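Local structure of uncharacterized conserved protein (Thermotoga maritima, 2ZBV) at residues V49-S54 with A100-V105. The protein probably acts on S-adenosyl-L-methionine as a hydrolase or halogenase of the SAM hydrolase/halogenase family, and binds adenosine. Residues are numbered along the deposited sequence; the frame is centred on the assembly and turned at random.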
# COMPACT_ATOMS: atom_id res chain seq x y z
N VAL A 49 -10.16 11.27 -9.24
CA VAL A 49 -9.07 10.28 -9.33
C VAL A 49 -9.41 9.20 -10.36
O VAL A 49 -8.55 8.77 -11.13
CB VAL A 49 -8.81 9.58 -7.96
CG1 VAL A 49 -7.77 8.47 -8.15
CG2 VAL A 49 -8.30 10.60 -6.93
N LEU A 50 -10.66 8.77 -10.36
CA LEU A 50 -11.13 7.74 -11.29
C LEU A 50 -10.93 8.17 -12.74
O LEU A 50 -10.34 7.46 -13.55
CB LEU A 50 -12.61 7.45 -11.07
CG LEU A 50 -13.26 6.50 -12.08
CD1 LEU A 50 -12.65 5.12 -11.94
CD2 LEU A 50 -14.77 6.46 -11.83
N TYR A 51 -11.43 9.35 -13.08
CA TYR A 51 -11.27 9.84 -14.44
C TYR A 51 -9.80 9.93 -14.86
O TYR A 51 -9.40 9.38 -15.88
CB TYR A 51 -11.93 11.21 -14.60
CG TYR A 51 -11.58 11.86 -15.91
CD1 TYR A 51 -11.95 11.27 -17.13
CD2 TYR A 51 -10.85 13.05 -15.95
CE1 TYR A 51 -11.60 11.85 -18.34
CE2 TYR A 51 -10.49 13.63 -17.17
CZ TYR A 51 -10.86 13.02 -18.36
OH TYR A 51 -10.50 13.59 -19.55
N ARG A 52 -9.00 10.63 -14.07
CA ARG A 52 -7.59 10.79 -14.39
C ARG A 52 -6.85 9.47 -14.55
O ARG A 52 -6.07 9.30 -15.49
CB ARG A 52 -6.93 11.70 -13.35
CG ARG A 52 -7.62 13.05 -13.35
CD ARG A 52 -7.09 14.04 -12.35
NE ARG A 52 -8.00 15.19 -12.32
CZ ARG A 52 -7.71 16.37 -11.80
NH1 ARG A 52 -6.52 16.58 -11.25
NH2 ARG A 52 -8.61 17.34 -11.82
N ALA A 53 -7.10 8.51 -13.67
CA ALA A 53 -6.43 7.23 -13.80
C ALA A 53 -6.92 6.46 -15.04
O ALA A 53 -6.12 5.79 -15.71
CB ALA A 53 -6.65 6.39 -12.57
N SER A 54 -8.22 6.55 -15.33
CA SER A 54 -8.82 5.83 -16.46
C SER A 54 -8.22 6.22 -17.80
O SER A 54 -8.29 5.44 -18.76
CB SER A 54 -10.34 6.07 -16.51
OG SER A 54 -10.66 7.40 -16.87
N ALA A 100 -18.43 9.96 -16.78
CA ALA A 100 -19.68 10.08 -17.54
C ALA A 100 -19.68 11.37 -18.37
O ALA A 100 -20.05 11.37 -19.54
CB ALA A 100 -20.88 10.10 -16.59
N GLU A 101 -19.26 12.46 -17.74
CA GLU A 101 -19.23 13.76 -18.39
C GLU A 101 -18.13 13.88 -19.44
O GLU A 101 -18.34 14.47 -20.50
CB GLU A 101 -19.05 14.86 -17.33
CG GLU A 101 -18.83 16.26 -17.88
CD GLU A 101 -20.04 16.82 -18.62
OE1 GLU A 101 -19.94 17.95 -19.14
OE2 GLU A 101 -21.08 16.13 -18.68
N GLU A 102 -16.96 13.32 -19.15
CA GLU A 102 -15.83 13.40 -20.07
C GLU A 102 -15.86 12.42 -21.23
O GLU A 102 -15.45 12.76 -22.35
CB GLU A 102 -14.52 13.21 -19.30
CG GLU A 102 -14.25 14.26 -18.24
CD GLU A 102 -14.11 15.66 -18.81
OE1 GLU A 102 -13.45 15.81 -19.86
OE2 GLU A 102 -14.65 16.61 -18.20
N TYR A 103 -16.33 11.20 -20.99
CA TYR A 103 -16.35 10.19 -22.03
C TYR A 103 -17.71 10.00 -22.70
O TYR A 103 -17.79 9.45 -23.80
CB TYR A 103 -15.91 8.83 -21.48
CG TYR A 103 -14.53 8.76 -20.87
CD1 TYR A 103 -13.43 9.37 -21.50
CD2 TYR A 103 -14.30 8.02 -19.71
CE1 TYR A 103 -12.14 9.22 -20.98
CE2 TYR A 103 -13.01 7.87 -19.19
CZ TYR A 103 -11.94 8.46 -19.83
OH TYR A 103 -10.66 8.26 -19.35
N GLY A 104 -18.78 10.44 -22.05
CA GLY A 104 -20.10 10.25 -22.60
C GLY A 104 -20.62 8.89 -22.16
O GLY A 104 -19.86 7.93 -22.07
N VAL A 105 -21.91 8.80 -21.88
CA VAL A 105 -22.52 7.56 -21.42
C VAL A 105 -23.14 6.75 -22.56
O VAL A 105 -24.01 7.24 -23.27
CB VAL A 105 -23.62 7.84 -20.37
CG1 VAL A 105 -24.20 6.54 -19.86
CG2 VAL A 105 -23.04 8.68 -19.23
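Ser54 OG is held between two oxygens: it donates to Tyr51 O, one turn back in its own helix, at 2.5 Å, and lies 2.6 Å from Tyr103 OH across the contact. The hydrogen bond to the phenol joins segment 49-54 of helix 43-54 to segment 100-105, which begins on helix 97-103; the two helices pack against each other in the N-terminal domain of the SAM hydroxide adenosyltransferase family. Helix 43-54 rests on strand 62-66 of the mixed sheet through Leu50 and Ser54, and both residues also touch Val99 of the other helix. With chi1 at 69°, the serine hydroxyl turns back to the carbonyl, reaching it tilted from the carbonyl plane, while also meeting the Tyr103 ring in plane at its hydroxyl-bearing edge.

Next to this bond, Tyr51 carries the apolar part of the contact. Its CG stands anti to the backbone N (chi1 170°), which carries the ring across to helix 97-103. Glu102 lays its aliphatic part over one face: Glu102 CG makes a CH-pi contact, 3.7 Å from the centroid of the Tyr51 ring and offset toward the rim, while Glu102 CB comes within 3.4 Å of Tyr51 CE1. The Tyr103 ring passes obliquely, its plane turned 57° from that of Tyr51, with Tyr51 CE1 3.7 Å from Tyr103 CZ. Putting a serine at Tyr51 would probably open a gap between the helices, leaving the Glu102 methylenes without an aromatic face and the Tyr103 ring freer to shift on Ser54.

Beyond Tyr103 the helix stops at Gly104, whose positive phi turns the chain into strand 105-110. Even there the last helical turn stays closed, Gly104 N bonding Ala100 O at 3.0 Å.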